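Local coordinates for DUF5037 domain-containing protein (Ruminococcus gnavus, PDB 4GL6), which is of unknown function but belongs to the DUF5037 family and folds around one antiparallel and one mixed beta-sheet, at residues 76-79 / 84-87; 165-170 / 175-180; 184-189 / 211-216; 157-162 / 179-184. All blocks are in the same frame, centred on the assembly; numbering follows the deposited sequence.

Interaction 1 (76-79 / 84-87); sequences GQRL and MESM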
loop_
_atom_site.group_PDB
_atom_site.type_symbol
_atom_site.label_atom_id
_atom_site.label_comp_id
_atom_site.label_asym_id
_atom_site.label_seq_id
_atom_site.Cartn_x
_atom_site.Cartn_y
_atom_site.Cartn_z
ATOM N N GLY A 76 4.217 0.298 11.610
ATOM C CA GLY A 76 4.527 -1.140 11.453
ATOM C C GLY A 76 3.920 -1.656 10.157
ATOM O O GLY A 76 4.550 -2.386 9.378
ATOM N N GLN A 77 2.692 -1.221 9.944
ATOM C CA GLN A 77 1.934 -1.466 8.739
ATOM C C GLN A 77 2.701 -0.988 7.491
ATOM O O GLN A 77 2.774 -1.702 6.493
ATOM C CB GLN A 77 0.605 -0.708 8.877
ATOM C CG GLN A 77 -0.505 -1.139 7.975
ATOM C CD GLN A 77 -1.816 -0.481 8.368
ATOM O OE1 GLN A 77 -2.652 -1.055 9.088
ATOM N NE2 GLN A 77 -1.960 0.763 7.965
ATOM N N ARG A 78 3.260 0.220 7.558
ATOM C CA ARG A 78 4.036 0.804 6.446
ATOM C C ARG A 78 5.281 -0.005 6.115
ATOM O O ARG A 78 5.594 -0.199 4.942
ATOM C CB ARG A 78 4.430 2.270 6.728
ATOM C CG ARG A 78 5.439 2.906 5.766
ATOM C CD ARG A 78 4.947 2.852 4.323
ATOM N NE ARG A 78 6.041 2.786 3.360
ATOM C CZ ARG A 78 5.932 2.370 2.094
ATOM N NH1 ARG A 78 4.781 1.939 1.591
ATOM N NH2 ARG A 78 7.007 2.350 1.324
ATOM N N LEU A 79 5.991 -0.441 7.145
ATOM C CA LEU A 79 7.180 -1.260 6.956
ATOM C C LEU A 79 6.839 -2.578 6.250
ATOM O O LEU A 79 7.637 -3.051 5.429
ATOM C CB LEU A 79 7.873 -1.535 8.292
ATOM C CG LEU A 79 8.430 -0.333 9.059
ATOM C CD1 LEU A 79 8.905 -0.790 10.444
ATOM C CD2 LEU A 79 9.539 0.347 8.280
HETATM N N MSE A 84 6.447 -5.537 0.791
HETATM C CA MSE A 84 5.559 -6.068 -0.271
HETATM C C MSE A 84 5.901 -5.372 -1.615
HETATM O O MSE A 84 6.079 -6.026 -2.637
HETATM C CB MSE A 84 4.074 -5.902 0.097
HETATM C CG MSE A 84 3.143 -6.768 -0.741
HETATM SE SE MSE A 84 1.304 -6.230 -0.576
HETATM C CE MSE A 84 0.398 -7.569 -1.666
ATOM N N GLU A 85 6.033 -4.052 -1.556
ATOM C CA GLU A 85 6.447 -3.226 -2.690
ATOM C C GLU A 85 7.796 -3.678 -3.249
ATOM O O GLU A 85 7.946 -3.850 -4.456
ATOM C CB GLU A 85 6.522 -1.754 -2.260
ATOM C CG GLU A 85 5.139 -1.153 -2.010
ATOM C CD GLU A 85 5.145 0.161 -1.255
ATOM O OE1 GLU A 85 6.208 0.800 -1.081
ATOM O OE2 GLU A 85 4.045 0.561 -0.813
ATOM N N SER A 86 8.749 -3.903 -2.357
ATOM C CA SER A 86 10.091 -4.309 -2.745
ATOM C C SER A 86 10.102 -5.644 -3.513
ATOM O O SER A 86 10.725 -5.755 -4.568
ATOM C CB SER A 86 10.983 -4.400 -1.500
ATOM O OG SER A 86 12.320 -4.635 -1.873
HETATM N N MSE A 87 9.408 -6.639 -2.966
HETATM C CA MSE A 87 9.293 -7.978 -3.578
HETATM C C MSE A 87 8.582 -7.951 -4.948
HETATM O O MSE A 87 8.969 -8.682 -5.872
HETATM C CB MSE A 87 8.609 -8.962 -2.609
HETATM C CG MSE A 87 9.462 -9.348 -1.392
HETATM SE SE MSE A 87 8.504 -10.497 -0.061
HETATM C CE MSE A 87 7.739 -9.141 1.107
#
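Arg78 and Glu85 stand seven residues apart on the single continuous helix 75-95, two turns on the same flank, with their CA atoms 10.3 Å apart. The contact is an i to i+7 salt bridge within one helix, a longer span than the familiar i to i+4 pairing, so both side chains have to travel. Arg78 is bent at chi2 (57°) and then stretches out, which carries its guanidinium along the helix toward Glu85. The glutamate has CG anti to its own carbonyl carbon and an extended chain beyond, and it leans back to meet the arginine; the two side chains cross at about a right angle.

The grip is bidentate and end-on. NH1 of Arg78 reaches OE2 of Glu85 at 2.9 Å, with an N-H...O angle of 154°, while NH2 of Arg78 reaches OE1 of Glu85 at 3.0 Å. Each nitrogen thus has its own oxygen, which fixes the rotation of both flat groups.

Both residues are buried and have further partners: NH2 of Arg78 also forms a salt bridge with Asp49, the backbone N of Gly103 donates to OE2 of Glu85, and His52 packs against both side chains. A glycerol, probably from the crystallisation liquor, lies about 5 Å from the side chain of Glu85. The two groups are twisted against each other, their planes 42° apart: both oxygens lie close to the guanidinium plane, but NH1 and NH2 meet the syn sides of OE2 and OE1 from out of the carboxylate plane.

Interaction 2 (165-170 / 175-180); sequences EVYRDK and ALLYVY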
loop_
_atom_site.group_PDB
_atom_site.type_symbol
_atom_site.label_atom_id
_atom_site.label_comp_id
_atom_site.label_asym_id
_atom_site.label_seq_id
_atom_site.Cartn_x
_atom_site.Cartn_y
_atom_site.Cartn_z
ATOM N N GLU A 165 5.662 -16.050 -9.647
ATOM C CA GLU A 165 6.786 -16.370 -8.749
ATOM C C GLU A 165 6.818 -15.504 -7.486
ATOM O O GLU A 165 7.073 -16.030 -6.392
ATOM C CB GLU A 165 8.145 -16.339 -9.491
ATOM C CG GLU A 165 9.370 -16.402 -8.550
ATOM C CD GLU A 165 10.675 -16.920 -9.137
ATOM O OE1 GLU A 165 10.739 -17.279 -10.335
ATOM O OE2 GLU A 165 11.651 -16.987 -8.350
ATOM N N VAL A 166 6.609 -14.196 -7.631
ATOM C CA VAL A 166 6.592 -13.295 -6.455
ATOM C C VAL A 166 5.461 -13.711 -5.494
ATOM O O VAL A 166 5.697 -13.969 -4.306
ATOM C CB VAL A 166 6.438 -11.821 -6.868
ATOM C CG1 VAL A 166 6.230 -10.923 -5.659
ATOM C CG2 VAL A 166 7.657 -11.372 -7.656
ATOM N N TYR A 167 4.257 -13.841 -6.033
ATOM C CA TYR A 167 3.086 -14.226 -5.227
ATOM C C TYR A 167 3.136 -15.643 -4.632
ATOM O O TYR A 167 2.715 -15.847 -3.500
ATOM C CB TYR A 167 1.773 -13.906 -5.983
ATOM C CG TYR A 167 1.364 -12.445 -5.835
ATOM C CD1 TYR A 167 2.110 -11.421 -6.427
ATOM C CD2 TYR A 167 0.243 -12.075 -5.079
ATOM C CE1 TYR A 167 1.744 -10.079 -6.288
ATOM C CE2 TYR A 167 -0.129 -10.730 -4.943
ATOM C CZ TYR A 167 0.628 -9.739 -5.538
ATOM O OH TYR A 167 0.257 -8.426 -5.388
ATOM N N ARG A 168 3.693 -16.600 -5.355
ATOM C CA ARG A 168 3.820 -17.970 -4.829
ATOM C C ARG A 168 5.005 -18.156 -3.859
ATOM O O ARG A 168 4.833 -18.643 -2.744
ATOM C CB ARG A 168 3.969 -18.957 -5.982
ATOM C CG ARG A 168 4.041 -20.426 -5.563
ATOM C CD ARG A 168 4.363 -21.340 -6.727
ATOM N NE ARG A 168 5.654 -21.025 -7.373
ATOM C CZ ARG A 168 5.846 -20.556 -8.618
ATOM N NH1 ARG A 168 4.839 -20.344 -9.482
ATOM N NH2 ARG A 168 7.094 -20.318 -9.026
ATOM N N ASP A 169 6.196 -17.778 -4.304
ATOM C CA ASP A 169 7.438 -18.049 -3.562
ATOM C C ASP A 169 7.872 -16.983 -2.565
ATOM O O ASP A 169 8.486 -17.333 -1.555
ATOM C CB ASP A 169 8.606 -18.311 -4.545
ATOM C CG ASP A 169 8.292 -19.407 -5.573
ATOM O OD1 ASP A 169 7.606 -20.395 -5.231
ATOM O OD2 ASP A 169 8.707 -19.268 -6.746
ATOM N N LYS A 170 7.571 -15.712 -2.845
ATOM C CA LYS A 170 8.041 -14.591 -2.012
ATOM C C LYS A 170 7.010 -14.134 -0.976
ATOM O O LYS A 170 7.358 -13.987 0.189
ATOM C CB LYS A 170 8.523 -13.397 -2.878
ATOM C CG LYS A 170 9.659 -13.699 -3.873
ATOM C CD LYS A 170 11.018 -14.029 -3.248
ATOM C CE LYS A 170 11.989 -14.555 -4.304
ATOM N NZ LYS A 170 13.276 -15.029 -3.730
ATOM N N ALA A 175 -2.958 -13.169 -1.291
ATOM C CA ALA A 175 -2.702 -11.767 -1.675
ATOM C C ALA A 175 -3.271 -11.444 -3.055
ATOM O O ALA A 175 -3.393 -12.342 -3.892
ATOM C CB ALA A 175 -1.206 -11.465 -1.638
ATOM N N LEU A 176 -3.609 -10.165 -3.275
ATOM C CA LEU A 176 -4.175 -9.678 -4.542
ATOM C C LEU A 176 -3.154 -8.827 -5.301
ATOM O O LEU A 176 -2.304 -8.164 -4.692
ATOM C CB LEU A 176 -5.441 -8.842 -4.312
ATOM C CG LEU A 176 -6.646 -9.641 -3.801
ATOM C CD1 LEU A 176 -6.481 -10.000 -2.331
ATOM C CD2 LEU A 176 -7.950 -8.905 -4.019
ATOM N N LEU A 177 -3.261 -8.851 -6.632
ATOM C CA LEU A 177 -2.419 -8.049 -7.537
ATOM C C LEU A 177 -3.308 -7.279 -8.502
ATOM O O LEU A 177 -4.204 -7.868 -9.123
ATOM C CB LEU A 177 -1.499 -8.941 -8.360
ATOM C CG LEU A 177 -0.535 -8.260 -9.353
ATOM C CD1 LEU A 177 0.353 -7.208 -8.700
ATOM C CD2 LEU A 177 0.329 -9.305 -10.042
ATOM N N TYR A 178 -3.043 -5.975 -8.622
ATOM C CA TYR A 178 -3.712 -5.089 -9.587
ATOM C C TYR A 178 -2.590 -4.392 -10.386
ATOM O O TYR A 178 -1.666 -3.831 -9.784
ATOM C CB TYR A 178 -4.595 -4.069 -8.870
ATOM C CG TYR A 178 -5.683 -4.664 -7.991
ATOM C CD1 TYR A 178 -5.456 -4.943 -6.623
ATOM C CD2 TYR A 178 -6.945 -4.912 -8.493
ATOM C CE1 TYR A 178 -6.459 -5.482 -5.808
ATOM C CE2 TYR A 178 -7.954 -5.442 -7.691
ATOM C CZ TYR A 178 -7.713 -5.724 -6.352
ATOM O OH TYR A 178 -8.709 -6.251 -5.565
ATOM N N VAL A 179 -2.613 -4.507 -11.711
ATOM C CA VAL A 179 -1.594 -3.883 -12.561
ATOM C C VAL A 179 -2.309 -3.065 -13.593
ATOM O O VAL A 179 -3.009 -3.620 -14.438
ATOM C CB VAL A 179 -0.665 -4.909 -13.252
ATOM C CG1 VAL A 179 0.403 -4.180 -14.068
ATOM C CG2 VAL A 179 -0.002 -5.802 -12.205
ATOM N N TYR A 180 -2.144 -1.748 -13.495
ATOM C CA TYR A 180 -2.724 -0.773 -14.429
ATOM C C TYR A 180 -1.656 -0.397 -15.444
ATOM O O TYR A 180 -0.549 -0.023 -15.042
ATOM C CB TYR A 180 -3.169 0.486 -13.676
ATOM C CG TYR A 180 -4.399 0.319 -12.817
ATOM C CD1 TYR A 180 -4.310 -0.173 -11.526
ATOM C CD2 TYR A 180 -5.666 0.711 -13.286
ATOM C CE1 TYR A 180 -5.449 -0.311 -10.728
ATOM C CE2 TYR A 180 -6.807 0.576 -12.496
ATOM C CZ TYR A 180 -6.686 0.058 -11.214
ATOM O OH TYR A 180 -7.784 -0.059 -10.416
#
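Tyr167 reaches from helix 156-171 down to Ala175, Leu176 and Leu177 at the start of strand 175-182. The two elements belong to a beta-alpha-beta unit, completed by strand 140-147, and their short segments run nearly antiparallel (163°), with axes 10.1 Å apart at closest approach.

The polar part is one hydrogen bond: the hydroxyl of Tyr167 donates to the backbone O of Leu176, OH to O 2.7 Å. The donor sits above the carbonyl plane, 43° out of it, at a C=O...OH angle of 119°. Leu176 also pairs through its backbone with Gly140 and Ala142 of the neighbouring parallel strand, so the tyrosine approaches a carbonyl that probably has a partner within the sheet as well.

The apolar part lies on either side of that carbonyl in sequence. Ala175 and Leu177 turn their CB atoms toward the helix, whereas Leu176 turns its own away. CB of Ala175 meets CE2 of Tyr167 at 3.6 Å, and CB of Leu177 lies 3.6 Å from CZ of Tyr167. The side chain of Leu177 turns CG beside its carbonyl carbon, which carries CD1 to within 3.5 Å of OH of Tyr167, and this branch packs beside the phenol end.

Aromatic and aliphatic neighbours enclose the ring further: Phe227 meets it obliquely, and Met84 and Ile88 of helix 75-95 touch it. The chemistry implies a group anchored at its tip and packed along its length, a phenol whose hydroxyl is satisfied by a backbone carbonyl, which probably lets it lie in an apolar layer between helix and sheet.

Interaction 3 (184-189 / 211-216); sequences HKSFEK and EGQPYF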
loop_
_atom_site.group_PDB
_atom_site.type_symbol
_atom_site.label_atom_id
_atom_site.label_comp_id
_atom_site.label_asym_id
_atom_site.label_seq_id
_atom_site.Cartn_x
_atom_site.Cartn_y
_atom_site.Cartn_z
ATOM N N HIS A 184 1.371 7.330 -20.955
ATOM C CA HIS A 184 2.392 8.227 -20.375
ATOM C C HIS A 184 1.849 9.426 -19.626
ATOM O O HIS A 184 2.126 9.588 -18.433
ATOM C CB HIS A 184 3.422 8.641 -21.438
ATOM C CG HIS A 184 4.557 9.485 -20.896
ATOM N ND1 HIS A 184 5.459 9.015 -20.010
ATOM C CD2 HIS A 184 4.911 10.816 -21.154
ATOM C CE1 HIS A 184 6.344 10.001 -19.715
ATOM N NE2 HIS A 184 6.004 11.096 -20.422
ATOM N N LYS A 185 1.047 10.251 -20.294
ATOM C CA LYS A 185 0.504 11.455 -19.644
ATOM C C LYS A 185 -0.389 11.094 -18.432
ATOM O O LYS A 185 -0.292 11.727 -17.377
ATOM C CB LYS A 185 -0.158 12.389 -20.672
ATOM C CG LYS A 185 0.856 12.903 -21.709
ATOM C CD LYS A 185 0.358 14.035 -22.605
ATOM C CE LYS A 185 1.434 14.491 -23.572
ATOM N NZ LYS A 185 1.051 15.712 -24.322
ATOM N N SER A 186 -1.212 10.059 -18.568
ATOM C CA SER A 186 -2.026 9.583 -17.434
ATOM C C SER A 186 -1.181 9.162 -16.268
ATOM O O SER A 186 -1.502 9.487 -15.125
ATOM C CB SER A 186 -2.926 8.401 -17.804
ATOM O OG SER A 186 -4.123 8.897 -18.330
ATOM N N PHE A 187 -0.129 8.400 -16.567
ATOM C CA PHE A 187 0.759 7.918 -15.527
ATOM C C PHE A 187 1.369 9.071 -14.734
ATOM O O PHE A 187 1.309 9.091 -13.511
ATOM C CB PHE A 187 1.876 7.026 -16.084
ATOM C CG PHE A 187 2.890 6.658 -15.039
ATOM C CD1 PHE A 187 2.633 5.623 -14.141
ATOM C CD2 PHE A 187 4.060 7.402 -14.889
ATOM C CE1 PHE A 187 3.543 5.322 -13.135
ATOM C CE2 PHE A 187 4.980 7.099 -13.889
ATOM C CZ PHE A 187 4.725 6.055 -13.013
ATOM N N GLU A 188 1.945 10.023 -15.451
ATOM C CA GLU A 188 2.622 11.175 -14.832
ATOM C C GLU A 188 1.734 11.996 -13.899
ATOM O O GLU A 188 2.213 12.492 -12.885
ATOM C CB GLU A 188 3.282 12.037 -15.908
ATOM C CG GLU A 188 4.495 11.347 -16.576
ATOM C CD GLU A 188 5.754 11.189 -15.706
ATOM O OE1 GLU A 188 6.052 12.059 -14.857
ATOM O OE2 GLU A 188 6.463 10.168 -15.884
ATOM N N LYS A 189 0.458 12.136 -14.260
ATOM C CA LYS A 189 -0.532 12.808 -13.408
ATOM C C LYS A 189 -0.859 11.933 -12.208
ATOM O O LYS A 189 -0.979 12.438 -11.080
ATOM C CB LYS A 189 -1.831 13.074 -14.160
ATOM C CG LYS A 189 -1.742 14.076 -15.302
ATOM C CD LYS A 189 -3.062 14.112 -16.044
ATOM C CE LYS A 189 -2.944 14.919 -17.297
ATOM N NZ LYS A 189 -4.181 14.765 -18.107
ATOM N N GLU A 211 -9.723 5.625 -14.909
ATOM C CA GLU A 211 -10.950 5.018 -15.478
ATOM C C GLU A 211 -10.772 4.646 -16.942
ATOM O O GLU A 211 -10.290 5.460 -17.720
ATOM C CB GLU A 211 -12.152 5.981 -15.401
ATOM C CG GLU A 211 -13.545 5.387 -15.665
ATOM C CD GLU A 211 -14.336 5.055 -14.387
ATOM O OE1 GLU A 211 -14.487 5.935 -13.503
ATOM O OE2 GLU A 211 -14.853 3.920 -14.269
ATOM N N GLY A 212 -11.142 3.413 -17.302
ATOM C CA GLY A 212 -11.061 2.934 -18.681
ATOM C C GLY A 212 -9.707 2.415 -19.111
ATOM O O GLY A 212 -9.631 1.682 -20.090
ATOM N N GLN A 213 -8.639 2.784 -18.403
ATOM C CA GLN A 213 -7.280 2.312 -18.703
ATOM C C GLN A 213 -7.251 0.788 -18.470
ATOM O O GLN A 213 -7.891 0.303 -17.526
ATOM C CB GLN A 213 -6.247 2.999 -17.790
ATOM C CG GLN A 213 -6.120 4.517 -17.950
ATOM C CD GLN A 213 -5.320 4.975 -19.154
ATOM O OE1 GLN A 213 -4.634 4.214 -19.834
ATOM N NE2 GLN A 213 -5.371 6.253 -19.390
ATOM N N PRO A 214 -6.511 0.042 -19.312
ATOM C CA PRO A 214 -6.467 -1.406 -19.144
ATOM C C PRO A 214 -5.755 -1.820 -17.871
ATOM O O PRO A 214 -4.709 -1.250 -17.541
ATOM C CB PRO A 214 -5.679 -1.881 -20.369
ATOM C CG PRO A 214 -4.814 -0.734 -20.732
ATOM C CD PRO A 214 -5.610 0.494 -20.393
ATOM N N TYR A 215 -6.339 -2.780 -17.154
ATOM C CA TYR A 215 -5.745 -3.304 -15.943
ATOM C C TYR A 215 -6.078 -4.767 -15.727
ATOM O O TYR A 215 -7.045 -5.289 -16.265
ATOM C CB TYR A 215 -6.157 -2.476 -14.723
ATOM C CG TYR A 215 -7.476 -2.863 -14.101
ATOM C CD1 TYR A 215 -8.675 -2.543 -14.714
ATOM C CD2 TYR A 215 -7.514 -3.561 -12.886
ATOM C CE1 TYR A 215 -9.880 -2.912 -14.130
ATOM C CE2 TYR A 215 -8.703 -3.943 -12.292
ATOM C CZ TYR A 215 -9.886 -3.612 -12.919
ATOM O OH TYR A 215 -11.064 -3.970 -12.318
ATOM N N PHE A 216 -5.241 -5.409 -14.928
ATOM C CA PHE A 216 -5.380 -6.805 -14.585
ATOM C C PHE A 216 -5.503 -6.867 -13.070
ATOM O O PHE A 216 -4.629 -6.355 -12.378
ATOM C CB PHE A 216 -4.148 -7.563 -15.071
ATOM C CG PHE A 216 -4.088 -8.999 -14.633
ATOM C CD1 PHE A 216 -4.987 -9.926 -15.137
ATOM C CD2 PHE A 216 -3.093 -9.434 -13.759
ATOM C CE1 PHE A 216 -4.918 -11.271 -14.760
ATOM C CE2 PHE A 216 -3.010 -10.777 -13.381
ATOM C CZ PHE A 216 -3.928 -11.697 -13.879
#
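Gln213 sets CG beside its backbone N (chi1 -63°) and then bends at chi2 (-78°), which swings its amide across to Ser186, whose OG is held at chi1 -86° to face it. The atoms that meet are NE2 of Gln213 and OG of Ser186, 3.1 Å apart, with CB of Ser186 next at 3.6 Å from NE2. Close as they are, the angle is poor and the pair is not a hydrogen bond.

What draws them together is a shared acceptor. OD2 of Asp183 accepts from NE2 of Gln213 and is also hydrogen-bonded to OG of Ser186. Asp183 occupies the N-cap position of helix 184-194, and its side chain caps a backbone N of the first turn. The local motif is therefore an N-cap whose carboxylate is additionally held by a serine within that turn and by a glutamine from a distant loop.

In the fold, Gln213 belongs to the connection that leaves helix 204-210 and enters strand 215-220, the edge strand lying antiparallel to 175-182. Pro214 pairs through its backbone with Tyr181, and the Gln213 side chain also touches Leu182, so the loop is already laid against the strand that leads into helix 184-194. Ile209 of helix 204-210 packs on Ser186 and Lys189, covering the helix beside the polar cluster.

Interaction 4 (157-162 / 179-184); sequences EEEYQM and VYYLDH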
loop_
_atom_site.group_PDB
_atom_site.type_symbol
_atom_site.label_atom_id
_atom_site.label_comp_id
_atom_site.label_asym_id
_atom_site.label_seq_id
_atom_site.Cartn_x
_atom_site.Cartn_y
_atom_site.Cartn_z
ATOM N N GLU A 157 4.192 -13.735 -21.364
ATOM C CA GLU A 157 4.416 -15.000 -20.647
ATOM C C GLU A 157 5.474 -14.772 -19.566
ATOM O O GLU A 157 5.255 -15.114 -18.413
ATOM C CB GLU A 157 4.866 -16.143 -21.600
ATOM C CG GLU A 157 3.828 -16.703 -22.589
ATOM C CD GLU A 157 3.353 -15.737 -23.686
ATOM O OE1 GLU A 157 4.051 -14.736 -23.997
ATOM O OE2 GLU A 157 2.256 -15.968 -24.241
ATOM N N GLU A 158 6.605 -14.176 -19.965
ATOM C CA GLU A 158 7.720 -13.844 -19.055
ATOM C C GLU A 158 7.278 -12.909 -17.929
ATOM O O GLU A 158 7.681 -13.084 -16.781
ATOM C CB GLU A 158 8.899 -13.202 -19.823
ATOM C CG GLU A 158 9.669 -14.139 -20.755
ATOM C CD GLU A 158 10.623 -13.436 -21.727
ATOM O OE1 GLU A 158 10.361 -12.298 -22.182
ATOM O OE2 GLU A 158 11.644 -14.053 -22.083
ATOM N N GLU A 159 6.439 -11.932 -18.261
ATOM C CA GLU A 159 5.954 -10.960 -17.284
ATOM C C GLU A 159 5.064 -11.638 -16.242
ATOM O O GLU A 159 5.266 -11.459 -15.039
ATOM C CB GLU A 159 5.207 -9.822 -18.001
ATOM C CG GLU A 159 4.818 -8.650 -17.109
ATOM C CD GLU A 159 4.151 -7.468 -17.837
ATOM O OE1 GLU A 159 4.142 -7.415 -19.098
ATOM O OE2 GLU A 159 3.656 -6.566 -17.113
ATOM N N TYR A 160 4.086 -12.406 -16.728
ATOM C CA TYR A 160 3.130 -13.148 -15.892
ATOM C C TYR A 160 3.847 -14.154 -14.992
ATOM O O TYR A 160 3.559 -14.223 -13.797
ATOM C CB TYR A 160 2.106 -13.853 -16.784
ATOM C CG TYR A 160 1.012 -14.614 -16.071
ATOM C CD1 TYR A 160 -0.208 -13.993 -15.745
ATOM C CD2 TYR A 160 1.168 -15.973 -15.752
ATOM C CE1 TYR A 160 -1.220 -14.698 -15.098
ATOM C CE2 TYR A 160 0.163 -16.689 -15.109
ATOM C CZ TYR A 160 -1.027 -16.056 -14.777
ATOM O OH TYR A 160 -2.000 -16.786 -14.131
ATOM N N GLN A 161 4.784 -14.914 -15.570
ATOM C CA GLN A 161 5.585 -15.894 -14.808
ATOM C C GLN A 161 6.317 -15.257 -13.622
ATOM O O GLN A 161 6.344 -15.831 -12.545
ATOM C CB GLN A 161 6.574 -16.666 -15.707
ATOM C CG GLN A 161 5.938 -17.758 -16.569
ATOM C CD GLN A 161 6.921 -18.371 -17.544
ATOM O OE1 GLN A 161 8.092 -18.553 -17.213
ATOM N NE2 GLN A 161 6.450 -18.702 -18.750
HETATM N N MSE A 162 6.880 -14.072 -13.827
HETATM C CA MSE A 162 7.561 -13.331 -12.752
HETATM C C MSE A 162 6.604 -12.955 -11.619
HETATM O O MSE A 162 6.977 -13.053 -10.448
HETATM C CB MSE A 162 8.256 -12.050 -13.272
HETATM C CG MSE A 162 9.541 -12.284 -14.050
HETATM SE SE MSE A 162 10.444 -10.616 -14.521
HETATM C CE MSE A 162 8.974 -9.715 -15.437
ATOM N N VAL A 179 -2.613 -4.507 -11.711
ATOM C CA VAL A 179 -1.594 -3.883 -12.561
ATOM C C VAL A 179 -2.309 -3.065 -13.593
ATOM O O VAL A 179 -3.009 -3.620 -14.438
ATOM C CB VAL A 179 -0.665 -4.909 -13.252
ATOM C CG1 VAL A 179 0.403 -4.180 -14.068
ATOM C CG2 VAL A 179 -0.002 -5.802 -12.205
ATOM N N TYR A 180 -2.144 -1.748 -13.495
ATOM C CA TYR A 180 -2.724 -0.773 -14.429
ATOM C C TYR A 180 -1.656 -0.397 -15.444
ATOM O O TYR A 180 -0.549 -0.023 -15.042
ATOM C CB TYR A 180 -3.169 0.486 -13.676
ATOM C CG TYR A 180 -4.399 0.319 -12.817
ATOM C CD1 TYR A 180 -4.310 -0.173 -11.526
ATOM C CD2 TYR A 180 -5.666 0.711 -13.286
ATOM C CE1 TYR A 180 -5.449 -0.311 -10.728
ATOM C CE2 TYR A 180 -6.807 0.576 -12.496
ATOM C CZ TYR A 180 -6.686 0.058 -11.214
ATOM O OH TYR A 180 -7.784 -0.059 -10.416
ATOM N N TYR A 181 -1.967 -0.537 -16.739
ATOM C CA TYR A 181 -1.063 -0.152 -17.843
ATOM C C TYR A 181 -1.551 1.197 -18.399
ATOM O O TYR A 181 -2.329 1.264 -19.355
ATOM C CB TYR A 181 -1.026 -1.231 -18.906
ATOM C CG TYR A 181 -0.442 -2.537 -18.398
ATOM C CD1 TYR A 181 -1.256 -3.524 -17.833
ATOM C CD2 TYR A 181 0.922 -2.788 -18.474
ATOM C CE1 TYR A 181 -0.722 -4.729 -17.370
ATOM C CE2 TYR A 181 1.471 -3.989 -18.009
ATOM C CZ TYR A 181 0.642 -4.965 -17.468
ATOM O OH TYR A 181 1.192 -6.153 -17.003
ATOM N N LEU A 182 -1.092 2.268 -17.758
ATOM C CA LEU A 182 -1.493 3.633 -18.082
ATOM C C LEU A 182 -0.673 4.239 -19.217
ATOM O O LEU A 182 0.501 3.917 -19.391
ATOM C CB LEU A 182 -1.304 4.535 -16.854
ATOM C CG LEU A 182 -1.981 4.156 -15.543
ATOM C CD1 LEU A 182 -1.615 5.197 -14.503
ATOM C CD2 LEU A 182 -3.490 4.110 -15.715
ATOM N N ASP A 183 -1.301 5.135 -19.972
ATOM C CA ASP A 183 -0.595 5.884 -21.010
ATOM C C ASP A 183 0.318 6.882 -20.267
ATOM O O ASP A 183 0.050 7.233 -19.096
ATOM C CB ASP A 183 -1.565 6.553 -22.005
ATOM C CG ASP A 183 -2.377 7.691 -21.381
ATOM O OD1 ASP A 183 -1.886 8.860 -21.329
ATOM O OD2 ASP A 183 -3.518 7.405 -20.960
ATOM N N HIS A 184 1.371 7.330 -20.955
ATOM C CA HIS A 184 2.392 8.227 -20.375
ATOM C C HIS A 184 1.849 9.426 -19.626
ATOM O O HIS A 184 2.126 9.588 -18.433
ATOM C CB HIS A 184 3.422 8.641 -21.438
ATOM C CG HIS A 184 4.557 9.485 -20.896
ATOM N ND1 HIS A 184 5.459 9.015 -20.010
ATOM C CD2 HIS A 184 4.911 10.816 -21.154
ATOM C CE1 HIS A 184 6.344 10.001 -19.715
ATOM N NE2 HIS A 184 6.004 11.096 -20.422
#
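Glu159 and Tyr181 come at each other from opposite directions, the carboxylate from helix 156-171 and the phenol from strand 175-182. They carry essentially all of the contact. Glu159 is extended along its whole length (chi1 -172°), which brings OE2 to the hydroxyl. Tyr181 OH donates to Glu159 OE2 at 2.5 Å. The oxygen lies at the edge of the tyrosine ring, in its plane, yet the hydroxyl meets the carboxylate from above, 52° out of its plane. The two planes stand 72° apart.

This bond ties helix to strand within the beta-alpha-beta unit of strand 140-147, helix 156-171 and strand 175-182, spanning the layer between the crossover helix and the sheet. The Tyr181 ring is packed on Ile146 of the adjoining strand and on Phe234 of helix 231-239.

Both carboxylate oxygens of the buried Glu159 have further partners. OE1 forms a salt bridge with NZ of Lys238, which probably helps keep the group ionised, and OE2 is hydrogen-bonded to the hydroxyl of Tyr163, one turn along the same helix, so that two tyrosine hydroxyls converge on one oxygen.

In the fold
Interactions 2 and 4 tie helix 156-171 to strand 175-182 at two levels, their centres 12 Å apart. Interaction 3 continues from the end of that strand: interactions 3 and 4 meet at the N-cap Asp183, with NE2 of Gln213 2.7 Å from OD2 of Asp183, and Val179 N lies 2.8 Å from Phe216 O, a probable hydrogen bond between neighbouring strands. Interaction 1 lies within a different helix, 75-95, but touches interaction 2, where CE of Met84 packs 3.8 Å from OH of Tyr167; from interaction 3 it is separated by about 12 Å between nearest atoms. No active site is known, and the glycerol near interaction 1 may or may not mark a pocket.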